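Local coordinates for protein maleylpyruvate isomerase (Ralstonia sp., PDB 2V6K) that catalyses the glutathione-dependent isomerization of maleylpyruvate to fumarylpyruvate in naphthalene degradation, working as a homodimeric zeta-class glutathione transferase, at residues Lys2-Asn7 / Ala56-Ala61; Thr13-Arg18 / Arg204-Ala209; Asn22-Pro27 / Pro79-Leu84; Tyr28-Val33 / Ala209-Ala214. All blocks are in the same frame, centred on the assembly; numbering follows the deposited sequence.

In the fold
All four contacts involve the thioredoxin-like N-terminal domain of the glutathione transferase fold. Interaction 1 pairs two strands of its sheet. Interaction 3 joins the end of helix 12-24 to the loop after helix 67-77. Interactions 2 and 4 bring the C-terminal part of the chain back onto this domain; their centres lie about 9 Å apart, and R18 packs on Q210 between them. Interaction 2 is closest to the ligand, since T13 and R16 line the glutathione-analogue pocket. The side chain of A56 in interaction 1 is about 8 Å from the ligand, and that of D212 in interaction 4 about 10 Å. Interactions 3 and 4 are 20 Å apart, centre to centre.

Interaction 1 (Lys2-Asn7 / Ala56-Ala61); sequences KMKLYN and ALDTGA
K4 and Y6 pair with D58 and A56 through four backbone hydrogen bonds, in two antiparallel strands whose short axes run 161° apart and approach to 4.8 Å. Each hydrogen-bonded pair, K4 with D58 and Y6 with A56, exchanges two N-H...O=C bonds. K4 N to D58 O is 2.8 Å. L5 and L57 between them form a non-hydrogen-bonded pair.

The side chains of K4, Y6, A56 and D58 share one face of the sheet. With CG anti to the backbone N (chi1 -179°), the D58 carboxylate lies alongside the Y6 ring. The two side chains point the same way, and their planes are nearly coplanar. One water joins them, 2.6 Å from Y6 OH and 2.6 Å from D58 OD2, to which it donates. The other carboxylate oxygen, OD1, accepts from G60 N at 2.8 Å and closes an Asx turn, so both oxygens are engaged. T59 OG1 likewise accepts from A61 N, an ST turn. K4 runs extended beside D58, but NZ stays 4.6 Å from OD2, too far for a salt bridge.

L5 and L57 occupy the other face, with their CD1 methyls 4.1 Å apart. M3 bends at chi3 and sets CE against both methyls of L57, 3.7 Å from CD1.

This pair forms the centre of the thioredoxin-like sheet. Strand 29-32 adds to 4-7 on its far side, and strand 63-65 follows 56-58. L5 packs on helix 12-24 through L17 and R18, while Y6 rests on F45 and L48 of helix 43-48.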
loop_
_atom_site.group_PDB
_atom_site.type_symbol
_atom_site.label_atom_id
_atom_site.label_comp_id
_atom_site.label_asym_id
_atom_site.label_seq_id
_atom_site.Cartn_x
_atom_site.Cartn_y
_atom_site.Cartn_z
ATOM N N LYS A 2 -2.395 11.003 26.376
ATOM C CA LYS A 2 -3.454 10.975 25.362
ATOM C C LYS A 2 -2.883 10.938 23.943
ATOM O O LYS A 2 -1.694 11.196 23.737
ATOM C CB LYS A 2 -4.439 12.148 25.533
ATOM C CG LYS A 2 -3.945 13.345 26.366
ATOM C CD LYS A 2 -2.851 14.145 25.673
ATOM C CE LYS A 2 -3.393 14.953 24.512
ATOM N NZ LYS A 2 -2.275 15.584 23.780
ATOM N N MET A 3 -3.735 10.609 22.974
ATOM C CA MET A 3 -3.293 10.438 21.592
ATOM C C MET A 3 -3.053 11.745 20.855
ATOM O O MET A 3 -3.845 12.684 20.943
ATOM C CB MET A 3 -4.260 9.553 20.814
ATOM C CG MET A 3 -3.810 8.106 20.754
ATOM S SD MET A 3 -4.990 6.973 20.013
ATOM C CE MET A 3 -5.756 8.028 18.794
ATOM N N LYS A 4 -1.936 11.783 20.136
ATOM C CA LYS A 4 -1.517 12.959 19.383
ATOM C C LYS A 4 -1.355 12.563 17.926
ATOM O O LYS A 4 -0.595 11.643 17.604
ATOM C CB LYS A 4 -0.194 13.503 19.927
ATOM C CG LYS A 4 -0.263 14.007 21.363
ATOM C CD LYS A 4 1.121 14.324 21.905
ATOM C CE LYS A 4 1.061 14.665 23.385
ATOM N NZ LYS A 4 2.415 14.702 24.001
ATOM N N LEU A 5 -2.082 13.252 17.053
ATOM C CA LEU A 5 -2.035 12.974 15.629
ATOM C C LEU A 5 -1.177 14.006 14.908
ATOM O O LEU A 5 -1.572 15.168 14.780
ATOM C CB LEU A 5 -3.446 12.953 15.038
ATOM C CG LEU A 5 -3.520 12.726 13.523
ATOM C CD1 LEU A 5 -3.048 11.332 13.140
ATOM C CD2 LEU A 5 -4.922 12.986 12.990
ATOM N N TYR A 6 -0.005 13.575 14.447
ATOM C CA TYR A 6 0.880 14.428 13.664
ATOM C C TYR A 6 0.437 14.337 12.219
ATOM O O TYR A 6 0.527 13.278 11.604
ATOM C CB TYR A 6 2.330 13.973 13.809
ATOM C CG TYR A 6 2.886 14.193 15.191
ATOM C CD1 TYR A 6 3.497 15.398 15.526
ATOM C CD2 TYR A 6 2.788 13.205 16.172
ATOM C CE1 TYR A 6 4.006 15.612 16.796
ATOM C CE2 TYR A 6 3.297 13.408 17.446
ATOM C CZ TYR A 6 3.901 14.615 17.750
ATOM O OH TYR A 6 4.410 14.827 19.014
ATOM N N ASN A 7 -0.072 15.440 11.684
ATOM C CA ASN A 7 -0.708 15.406 10.381
ATOM C C ASN A 7 -0.851 16.800 9.776
ATOM O O ASN A 7 -0.341 17.768 10.332
ATOM C CB ASN A 7 -2.040 14.632 10.451
ATOM C CG ASN A 7 -3.166 15.427 11.078
ATOM O OD1 ASN A 7 -3.025 16.039 12.149
ATOM N ND2 ASN A 7 -4.306 15.410 10.419
ATOM N N ALA A 56 1.564 10.392 11.657
ATOM C CA ALA A 56 2.078 9.553 12.726
ATOM C C ALA A 56 1.153 9.746 13.912
ATOM O O ALA A 56 0.650 10.844 14.138
ATOM C CB ALA A 56 3.504 9.934 13.084
ATOM N N LEU A 57 0.922 8.676 14.662
ATOM C CA LEU A 57 0.001 8.721 15.785
ATOM C C LEU A 57 0.731 8.319 17.055
ATOM O O LEU A 57 1.135 7.161 17.210
ATOM C CB LEU A 57 -1.197 7.800 15.518
ATOM C CG LEU A 57 -2.325 7.809 16.555
ATOM C CD1 LEU A 57 -3.009 9.171 16.621
ATOM C CD2 LEU A 57 -3.337 6.720 16.248
ATOM N N ASP A 58 0.907 9.280 17.956
ATOM C CA ASP A 58 1.486 9.001 19.258
ATOM C C ASP A 58 0.344 8.559 20.159
ATOM O O ASP A 58 -0.565 9.337 20.437
ATOM C CB ASP A 58 2.183 10.254 19.807
ATOM C CG ASP A 58 2.835 10.031 21.164
ATOM O OD1 ASP A 58 2.675 8.944 21.759
ATOM O OD2 ASP A 58 3.509 10.964 21.645
ATOM N N THR A 59 0.384 7.302 20.598
ATOM C CA THR A 59 -0.675 6.758 21.446
ATOM C C THR A 59 -0.545 7.214 22.895
ATOM O O THR A 59 -1.465 7.030 23.694
ATOM C CB THR A 59 -0.688 5.217 21.418
ATOM O OG1 THR A 59 0.543 4.718 21.956
ATOM C CG2 THR A 59 -0.869 4.704 20.001
ATOM N N GLY A 60 0.597 7.810 23.223
ATOM C CA GLY A 60 0.932 8.153 24.602
ATOM C C GLY A 60 1.962 7.182 25.142
ATOM O O GLY A 60 2.656 7.477 26.119
ATOM N N ALA A 61 2.049 6.016 24.505
ATOM C CA ALA A 61 3.023 4.989 24.859
ATOM C C ALA A 61 4.087 4.823 23.772
ATOM O O ALA A 61 5.252 4.560 24.073
ATOM C CB ALA A 61 2.323 3.663 25.138
HETATM O O HOH W 1 4.907 12.947 20.771
#

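Interaction 2 (Thr13-Arg18 / Arg204-Ala209); sequences TSHRLR and RAAPAA. With TGG (gamma-glutamyl-S-(1,2-dicarboxyethyl)cysteinylglycine), chain C.
R18 grips the carbonyl oxygen of A205 with two nitrogens, side-on. NE lies 2.9 Å from A205 O and NH2 3.0 Å from the same oxygen, which sits in the guanidinium plane. The bend at chi3 (-54°) turns the group back along helix 12-24, where one of its faces rests over S14 C and H15 CA. R18 NH1 also bonds to F8 O, and NH2 to W9 O. Together the three backbone carbonyls probably fix how the buried guanidinium is turned and balance part of its charge.

H15 supplies the next layer. Its CG is anti to the backbone N (chi1 -175°), which carries the imidazole out to A205, A206 and P207. P207 CD lies over one face of the ring, 3.6 Å from the centroid and 21° off the normal, a CH-pi contact. H15 CD2 approaches A205 O at 3.4 Å. Nearer the backbone, the CB atoms of R18 and A205 pack at 3.7 Å.

The same helix faces the ligand with other residues. T13 OG1, bonded to V54 O, lies 3.1 Å from CB2 of the glutathione analogue. R16 NH1 lies 3.4 Å from OC1 of the analogue and bonds to S67 OG, itself hydrogen-bonded to the ligand.

The contact ties helix 12-24 of the N-terminal domain to the end of helix 200-205 in the C-terminal domain. H15 also packs on V170 and P171 of helix 164-178, while L17 turns to helix 67-77 and to L5 of strand 4-7.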
loop_
_atom_site.group_PDB
_atom_site.type_symbol
_atom_site.label_atom_id
_atom_site.label_comp_id
_atom_site.label_asym_id
_atom_site.label_seq_id
_atom_site.Cartn_x
_atom_site.Cartn_y
_atom_site.Cartn_z
ATOM N N THR A 13 -3.397 10.979 3.177
ATOM C CA THR A 13 -3.208 9.948 4.198
ATOM C C THR A 13 -3.617 10.463 5.573
ATOM O O THR A 13 -4.089 9.690 6.402
ATOM C CB THR A 13 -1.768 9.444 4.255
ATOM O OG1 THR A 13 -0.894 10.576 4.369
ATOM C CG2 THR A 13 -1.419 8.651 3.004
ATOM N N SER A 14 -3.442 11.759 5.822
ATOM C CA SER A 14 -3.926 12.353 7.071
ATOM C C SER A 14 -5.445 12.305 7.123
ATOM O O SER A 14 -6.029 11.906 8.127
ATOM C CB SER A 14 -3.470 13.804 7.193
ATOM O OG SER A 14 -2.054 13.894 7.291
ATOM N N HIS A 15 -6.075 12.735 6.035
ATOM C CA HIS A 15 -7.526 12.728 5.863
ATOM C C HIS A 15 -8.080 11.313 6.075
ATOM O O HIS A 15 -9.054 11.127 6.818
ATOM C CB HIS A 15 -7.796 13.273 4.451
ATOM C CG HIS A 15 -9.238 13.475 4.102
ATOM N ND1 HIS A 15 -9.616 13.918 2.852
ATOM C CD2 HIS A 15 -10.384 13.286 4.802
ATOM C CE1 HIS A 15 -10.933 13.994 2.796
ATOM N NE2 HIS A 15 -11.424 13.621 3.967
ATOM N N ARG A 16 -7.436 10.330 5.441
ATOM C CA ARG A 16 -7.783 8.916 5.568
ATOM C C ARG A 16 -7.846 8.478 7.035
ATOM O O ARG A 16 -8.827 7.871 7.483
ATOM C CB ARG A 16 -6.738 8.108 4.790
ATOM C CG ARG A 16 -6.931 6.599 4.717
ATOM C CD ARG A 16 -5.636 5.940 4.283
ATOM N NE ARG A 16 -5.286 6.312 2.914
ATOM C CZ ARG A 16 -4.139 5.995 2.318
ATOM N NH1 ARG A 16 -3.197 5.334 2.985
ATOM N NH2 ARG A 16 -3.928 6.351 1.056
ATOM N N LEU A 17 -6.796 8.794 7.782
ATOM C CA LEU A 17 -6.732 8.407 9.183
ATOM C C LEU A 17 -7.713 9.208 10.042
ATOM O O LEU A 17 -8.328 8.657 10.966
ATOM C CB LEU A 17 -5.296 8.514 9.705
ATOM C CG LEU A 17 -5.066 8.176 11.180
ATOM C CD1 LEU A 17 -5.654 6.815 11.550
ATOM C CD2 LEU A 17 -3.589 8.200 11.487
ATOM N N ARG A 18 -7.883 10.492 9.736
ATOM C CA ARG A 18 -8.854 11.299 10.477
ATOM C C ARG A 18 -10.257 10.724 10.353
ATOM O O ARG A 18 -11.006 10.711 11.329
ATOM C CB ARG A 18 -8.843 12.764 10.029
ATOM C CG ARG A 18 -7.597 13.532 10.452
ATOM C CD ARG A 18 -7.712 15.031 10.168
ATOM N NE ARG A 18 -8.048 15.378 8.784
ATOM C CZ ARG A 18 -7.199 15.891 7.890
ATOM N NH1 ARG A 18 -5.916 16.094 8.194
ATOM N NH2 ARG A 18 -7.637 16.191 6.676
ATOM N N ARG A 204 -16.126 16.169 9.522
ATOM C CA ARG A 204 -15.166 16.681 10.498
ATOM C C ARG A 204 -13.723 16.374 10.113
ATOM O O ARG A 204 -12.802 17.059 10.553
ATOM C CB ARG A 204 -15.469 16.146 11.897
ATOM C CG ARG A 204 -16.691 16.793 12.541
ATOM C CD ARG A 204 -16.857 16.392 14.004
ATOM N NE ARG A 204 -17.224 14.986 14.155
ATOM C CZ ARG A 204 -16.427 14.040 14.646
ATOM N NH1 ARG A 204 -15.198 14.337 15.054
ATOM N NH2 ARG A 204 -16.866 12.791 14.734
ATOM N N ALA A 205 -13.539 15.355 9.272
ATOM C CA ALA A 205 -12.212 14.909 8.855
ATOM C C ALA A 205 -11.690 15.624 7.609
ATOM O O ALA A 205 -10.498 15.537 7.302
ATOM C CB ALA A 205 -12.226 13.408 8.609
ATOM N N ALA A 206 -12.577 16.309 6.891
ATOM C CA ALA A 206 -12.220 16.916 5.605
ATOM C C ALA A 206 -11.156 17.997 5.783
ATOM O O ALA A 206 -11.149 18.686 6.797
ATOM C CB ALA A 206 -13.458 17.488 4.925
ATOM N N PRO A 207 -10.243 18.136 4.804
ATOM C CA PRO A 207 -9.184 19.152 4.859
ATOM C C PRO A 207 -9.642 20.552 5.289
ATOM O O PRO A 207 -9.014 21.160 6.162
ATOM C CB PRO A 207 -8.656 19.160 3.422
ATOM C CG PRO A 207 -8.802 17.747 2.999
ATOM C CD PRO A 207 -10.120 17.303 3.590
ATOM N N ALA A 208 -10.733 21.045 4.706
ATOM C CA ALA A 208 -11.208 22.406 4.984
ATOM C C ALA A 208 -11.686 22.616 6.426
ATOM O O ALA A 208 -11.823 23.759 6.875
ATOM C CB ALA A 208 -12.295 22.798 3.995
ATOM N N ALA A 209 -11.929 21.523 7.148
ATOM C CA ALA A 209 -12.421 21.596 8.527
ATOM C C ALA A 209 -11.309 21.568 9.582
ATOM O O ALA A 209 -11.585 21.643 10.782
ATOM C CB ALA A 209 -13.428 20.479 8.789
HETATM O OC1 TGG C . -0.168 5.709 4.392
HETATM C CO1 TGG C . 0.917 6.056 4.901
HETATM O OT1 TGG C . 1.026 6.510 6.059
HETATM C CA1 TGG C . 2.155 5.895 4.067
HETATM N NN1 TGG C . 2.064 4.688 3.254
HETATM C CB1 TGG C . 2.333 7.081 3.126
HETATM C CG1 TGG C . 2.565 8.370 3.898
HETATM C CD1 TGG C . 3.040 9.543 3.051
HETATM O OE1 TGG C . 2.948 9.361 1.658
HETATM N NN2 TGG C . 2.391 10.748 3.466
HETATM C CA2 TGG C . 2.349 11.935 2.655
HETATM C CO2 TGG C . 3.688 12.602 2.939
HETATM O OC2 TGG C . 3.822 13.085 4.253
HETATM N NN3 TGG C . 4.144 13.507 1.928
HETATM C CA3 TGG C . 5.281 14.365 2.192
HETATM C CO3 TGG C . 6.220 14.331 1.020
HETATM O OC3 TGG C . 5.938 13.622 0.033
HETATM O OT3 TGG C . 7.248 15.042 1.103
HETATM C CB2 TGG C . 1.086 12.626 3.129
HETATM S SG2 TGG C . 0.852 14.270 2.578
HETATM C CD2 TGG C . 0.536 14.299 0.846
HETATM C CE2 TGG C . -0.851 13.769 0.569
HETATM O OE2 TGG C . -1.766 14.548 0.215
HETATM O OF2 TGG C . -1.061 12.542 0.705
HETATM C CF2 TGG C . 0.708 15.767 0.453
HETATM C CH2 TGG C . 0.671 16.018 -1.033
HETATM O OI2 TGG C . 0.803 15.062 -1.818
HETATM O OJ2 TGG C . 0.495 17.198 -1.418
#

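Interaction 3 (Asn22-Pro27 / Pro79-Leu84); sequences NLKGVP and PTPALL
K24 reaches P81 O by a bend at chi2 (-61°), after which its chain runs extended and carries NZ to 2.7 Å from that oxygen. The ammonium comes from above the carbonyl plane, 41° out of it. The same NZ forms a salt bridge with E75 and a hydrogen bond with Y78 O, so one charge draws together the end of helix 67-77 and the loop that follows it. E75 OE1 also accepts from L83 N, so the same carboxylate holds both the lysine and the loop.

L83 and K24 run antiparallel alongside each other, with L83 CD1 3.8 Å from K24 CE.

Helix 12-24, the first helix of the thioredoxin-like domain, ends here in a Schellman motif. G25 follows it with positive phi (68°), and its N bonds back to N22 O at 3.0 Å. The loop 79-84 carries a cis peptide before P81. The P81 ring lies against the last turn of the helix, with CD 3.1 Å from L23 O.

L23 CD1 meets L83 CD2 at 3.8 Å. L23 also touches C167 of helix 164-178 and A201 of helix 200-205. One water donates to both K24 O and T80 O, each at 2.6 Å.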
loop_
_atom_site.group_PDB
_atom_site.type_symbol
_atom_site.label_atom_id
_atom_site.label_comp_id
_atom_site.label_asym_id
_atom_site.label_seq_id
_atom_site.Cartn_x
_atom_site.Cartn_y
_atom_site.Cartn_z
ATOM N N ASN A 22 -12.417 9.449 13.554
ATOM C CA ASN A 22 -13.731 10.044 13.805
ATOM C C ASN A 22 -14.842 9.006 13.819
ATOM O O ASN A 22 -15.750 9.081 14.653
ATOM C CB ASN A 22 -14.054 11.140 12.787
ATOM C CG ASN A 22 -13.143 12.340 12.905
ATOM O OD1 ASN A 22 -12.326 12.435 13.821
ATOM N ND2 ASN A 22 -13.271 13.266 11.959
ATOM N N LEU A 23 -14.774 8.030 12.918
ATOM C CA LEU A 23 -15.779 6.973 12.900
ATOM C C LEU A 23 -15.761 6.184 14.203
ATOM O O LEU A 23 -16.812 5.773 14.700
ATOM C CB LEU A 23 -15.586 6.045 11.700
ATOM C CG LEU A 23 -16.037 6.604 10.347
ATOM C CD1 LEU A 23 -15.491 5.749 9.218
ATOM C CD2 LEU A 23 -17.557 6.683 10.263
ATOM N N LYS A 24 -14.573 5.997 14.768
ATOM C CA LYS A 24 -14.423 5.285 16.036
ATOM C C LYS A 24 -14.748 6.158 17.250
ATOM O O LYS A 24 -14.886 5.651 18.361
ATOM C CB LYS A 24 -13.004 4.723 16.175
ATOM C CG LYS A 24 -12.623 3.649 15.159
ATOM C CD LYS A 24 -13.525 2.421 15.252
ATOM C CE LYS A 24 -12.926 1.268 14.465
ATOM N NZ LYS A 24 -13.753 0.032 14.575
ATOM N N GLY A 25 -14.855 7.470 17.042
ATOM C CA GLY A 25 -15.115 8.410 18.139
ATOM C C GLY A 25 -13.945 8.530 19.101
ATOM O O GLY A 25 -14.121 8.843 20.279
ATOM N N VAL A 26 -12.744 8.276 18.592
ATOM C CA VAL A 26 -11.529 8.320 19.395
ATOM C C VAL A 26 -10.995 9.754 19.444
ATOM O O VAL A 26 -10.707 10.334 18.391
ATOM C CB VAL A 26 -10.455 7.349 18.839
ATOM C CG1 VAL A 26 -9.121 7.552 19.538
ATOM C CG2 VAL A 26 -10.921 5.902 18.990
ATOM N N PRO A 27 -10.863 10.328 20.660
ATOM C CA PRO A 27 -10.336 11.689 20.777
ATOM C C PRO A 27 -8.839 11.741 20.485
ATOM O O PRO A 27 -8.116 10.782 20.761
ATOM C CB PRO A 27 -10.612 12.056 22.239
ATOM C CG PRO A 27 -10.684 10.757 22.960
ATOM C CD PRO A 27 -11.192 9.741 21.973
ATOM N N PRO A 79 -13.485 -1.600 18.814
ATOM C CA PRO A 79 -14.324 -2.427 17.936
ATOM C C PRO A 79 -15.523 -1.745 17.266
ATOM O O PRO A 79 -15.854 -2.098 16.137
ATOM C CB PRO A 79 -14.804 -3.550 18.864
ATOM C CG PRO A 79 -13.820 -3.568 19.988
ATOM C CD PRO A 79 -13.413 -2.142 20.182
ATOM N N THR A 80 -16.151 -0.784 17.932
ATOM C CA THR A 80 -17.437 -0.251 17.487
ATOM C C THR A 80 -17.315 1.199 17.027
ATOM O O THR A 80 -16.719 2.012 17.728
ATOM C CB THR A 80 -18.481 -0.351 18.621
ATOM O OG1 THR A 80 -18.558 -1.712 19.060
ATOM C CG2 THR A 80 -19.856 0.102 18.150
ATOM N N PRO A 81 -17.860 1.531 15.841
ATOM C CA PRO A 81 -18.477 0.647 14.853
ATOM C C PRO A 81 -17.413 -0.086 14.050
ATOM O O PRO A 81 -16.333 0.455 13.811
ATOM C CB PRO A 81 -19.225 1.624 13.944
ATOM C CG PRO A 81 -18.380 2.853 13.964
ATOM C CD PRO A 81 -17.869 2.937 15.389
ATOM N N ALA A 82 -17.723 -1.305 13.625
ATOM C CA ALA A 82 -16.781 -2.089 12.836
ATOM C C ALA A 82 -16.520 -1.429 11.486
ATOM O O ALA A 82 -17.462 -1.042 10.786
ATOM C CB ALA A 82 -17.301 -3.499 12.639
ATOM N N LEU A 83 -15.243 -1.300 11.132
ATOM C CA LEU A 83 -14.845 -0.791 9.814
ATOM C C LEU A 83 -14.402 -1.902 8.865
ATOM O O LEU A 83 -14.062 -1.646 7.709
ATOM C CB LEU A 83 -13.749 0.267 9.950
ATOM C CG LEU A 83 -14.106 1.477 10.819
ATOM C CD1 LEU A 83 -12.963 2.473 10.842
ATOM C CD2 LEU A 83 -15.396 2.153 10.349
ATOM N N LEU A 84 -14.401 -3.135 9.358
ATOM C CA LEU A 84 -14.168 -4.304 8.517
ATOM C C LEU A 84 -15.283 -5.304 8.750
ATOM O O LEU A 84 -15.764 -5.435 9.874
ATOM C CB LEU A 84 -12.828 -4.956 8.843
ATOM C CG LEU A 84 -11.600 -4.248 8.276
ATOM C CD1 LEU A 84 -10.325 -4.881 8.814
ATOM C CD2 LEU A 84 -11.613 -4.280 6.745
HETATM O O HOH W 2 -14.970 3.180 19.252
#

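Interaction 4 (Tyr28-Val33 / Ala209-Ala214); sequences YEYLAV and AQPDSA
Y30 reaches from strand 29-32, an outer strand of the thioredoxin-like sheet, into the C-terminal tail, where it meets Q210, P211 and D212. P211 CD sits over the centre of one face, 3.8 Å from the centroid and only 4° off the normal. This is a CH-pi contact with the proline almost squarely above the ring. Y30 OH donates a weak hydrogen bond to D212 OD1 at 2.6 Å. The carboxylate is turned 60° from the ring plane, and the two side chains cross at about a right angle. The Q210 side chain also runs at about a right angle to that of Y30 and brings OE1 to 3.1 Å from Y30 CE1. A32, two residues further along the strand, adds its CB, 3.9 Å from D212 CB.

Y30 CG lies anti to its own N (chi1 -169°), and this sends the ring outward from the strand toward the tail. Q210 and D212 are held by further bonds. D212 OD2 accepts from W9 N, which fixes the carboxylate from its second oxygen. Q210 NE2 donates to R204 O and A206 O, so the amide is tied back to the end of helix 200-205. R18 of helix 12-24 packs against both Y30 and Q210.

The contact thus sets residues 210-212 of the C-terminal tail against the side chains of outer strand 29-32. The tail itself folds in a type I turn from Q210 to S213. Q210 O accepts twice from S213, from N at 3.1 Å and from OG at 2.7 Å.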
loop_
_atom_site.group_PDB
_atom_site.type_symbol
_atom_site.label_atom_id
_atom_site.label_comp_id
_atom_site.label_asym_id
_atom_site.label_seq_id
_atom_site.Cartn_x
_atom_site.Cartn_y
_atom_site.Cartn_z
ATOM N N TYR A 28 -8.386 12.855 19.922
ATOM C CA TYR A 28 -6.966 13.048 19.649
ATOM C C TYR A 28 -6.624 14.518 19.608
ATOM O O TYR A 28 -7.468 15.348 19.263
ATOM C CB TYR A 28 -6.539 12.376 18.333
ATOM C CG TYR A 28 -7.355 12.763 17.115
ATOM C CD1 TYR A 28 -6.945 13.787 16.256
ATOM C CD2 TYR A 28 -8.539 12.093 16.820
ATOM C CE1 TYR A 28 -7.708 14.125 15.130
ATOM C CE2 TYR A 28 -9.297 12.419 15.713
ATOM C CZ TYR A 28 -8.882 13.427 14.871
ATOM O OH TYR A 28 -9.658 13.731 13.772
ATOM N N GLU A 29 -5.383 14.827 19.971
ATOM C CA GLU A 29 -4.844 16.168 19.799
ATOM C C GLU A 29 -4.299 16.293 18.384
ATOM O O GLU A 29 -3.542 15.437 17.930
ATOM C CB GLU A 29 -3.732 16.455 20.814
ATOM C CG GLU A 29 -3.289 17.923 20.827
ATOM C CD GLU A 29 -2.106 18.215 21.747
ATOM O OE1 GLU A 29 -1.599 17.293 22.419
ATOM O OE2 GLU A 29 -1.680 19.387 21.796
ATOM N N TYR A 30 -4.693 17.359 17.698
ATOM C CA TYR A 30 -4.245 17.626 16.334
ATOM C C TYR A 30 -2.934 18.396 16.387
ATOM O O TYR A 30 -2.897 19.539 16.851
ATOM C CB TYR A 30 -5.309 18.442 15.600
ATOM C CG TYR A 30 -5.116 18.595 14.102
ATOM C CD1 TYR A 30 -5.929 17.896 13.212
ATOM C CD2 TYR A 30 -4.152 19.456 13.573
ATOM C CE1 TYR A 30 -5.781 18.032 11.846
ATOM C CE2 TYR A 30 -3.992 19.592 12.191
ATOM C CZ TYR A 30 -4.818 18.876 11.336
ATOM O OH TYR A 30 -4.689 19.003 9.976
ATOM N N LEU A 31 -1.862 17.765 15.915
ATOM C CA LEU A 31 -0.565 18.417 15.865
ATOM C C LEU A 31 -0.154 18.597 14.415
ATOM O O LEU A 31 0.217 17.643 13.724
ATOM C CB LEU A 31 0.480 17.633 16.659
ATOM C CG LEU A 31 0.276 17.593 18.179
ATOM C CD1 LEU A 31 1.357 16.770 18.835
ATOM C CD2 LEU A 31 0.234 18.995 18.790
ATOM N N ALA A 32 -0.243 19.839 13.954
ATOM C CA ALA A 32 0.020 20.166 12.565
ATOM C C ALA A 32 1.501 20.065 12.259
ATOM O O ALA A 32 2.342 20.584 12.999
ATOM C CB ALA A 32 -0.481 21.562 12.253
ATOM N N VAL A 33 1.801 19.379 11.164
ATOM C CA VAL A 33 3.142 19.327 10.613
ATOM C C VAL A 33 3.006 19.948 9.232
ATOM O O VAL A 33 2.381 19.373 8.337
ATOM C CB VAL A 33 3.659 17.872 10.532
ATOM C CG1 VAL A 33 5.053 17.833 9.908
ATOM C CG2 VAL A 33 3.685 17.239 11.922
ATOM N N ALA A 209 -11.929 21.523 7.148
ATOM C CA ALA A 209 -12.421 21.596 8.527
ATOM C C ALA A 209 -11.309 21.568 9.582
ATOM O O ALA A 209 -11.585 21.643 10.782
ATOM C CB ALA A 209 -13.428 20.479 8.789
ATOM N N GLN A 210 -10.059 21.470 9.136
ATOM C CA GLN A 210 -8.934 21.302 10.055
ATOM C C GLN A 210 -8.382 22.619 10.591
ATOM O O GLN A 210 -8.488 23.653 9.923
ATOM C CB GLN A 210 -7.825 20.485 9.394
ATOM C CG GLN A 210 -8.301 19.121 8.888
ATOM C CD GLN A 210 -9.173 18.394 9.898
ATOM O OE1 GLN A 210 -8.778 18.200 11.046
ATOM N NE2 GLN A 210 -10.373 18.000 9.475
ATOM N N PRO A 211 -7.794 22.589 11.806
ATOM C CA PRO A 211 -7.259 23.800 12.449
ATOM C C PRO A 211 -6.212 24.543 11.616
ATOM O O PRO A 211 -6.123 25.768 11.695
ATOM C CB PRO A 211 -6.613 23.267 13.733
ATOM C CG PRO A 211 -7.256 21.963 13.988
ATOM C CD PRO A 211 -7.632 21.397 12.660
ATOM N N ASP A 212 -5.432 23.808 10.828
ATOM C CA ASP A 212 -4.351 24.402 10.037
ATOM C C ASP A 212 -4.753 24.740 8.600
ATOM O O ASP A 212 -3.900 25.115 7.781
ATOM C CB ASP A 212 -3.099 23.514 10.070
ATOM C CG ASP A 212 -3.339 22.128 9.497
ATOM O OD1 ASP A 212 -4.459 21.592 9.651
ATOM O OD2 ASP A 212 -2.392 21.574 8.905
ATOM N N SER A 213 -6.046 24.630 8.299
ATOM C CA SER A 213 -6.547 24.938 6.959
ATOM C C SER A 213 -6.486 26.430 6.653
ATOM O O SER A 213 -6.404 27.261 7.565
ATOM C CB SER A 213 -7.972 24.412 6.768
ATOM O OG SER A 213 -8.879 25.035 7.656
ATOM N N ALA A 214 -6.528 26.756 5.363
ATOM C CA ALA A 214 -6.480 28.142 4.903
ATOM C C ALA A 214 -7.714 28.916 5.357
ATOM O O ALA A 214 -8.799 28.350 5.504
ATOM C CB ALA A 214 -6.348 28.191 3.390
ATOM O OXT ALA A 214 -7.649 30.123 5.596
#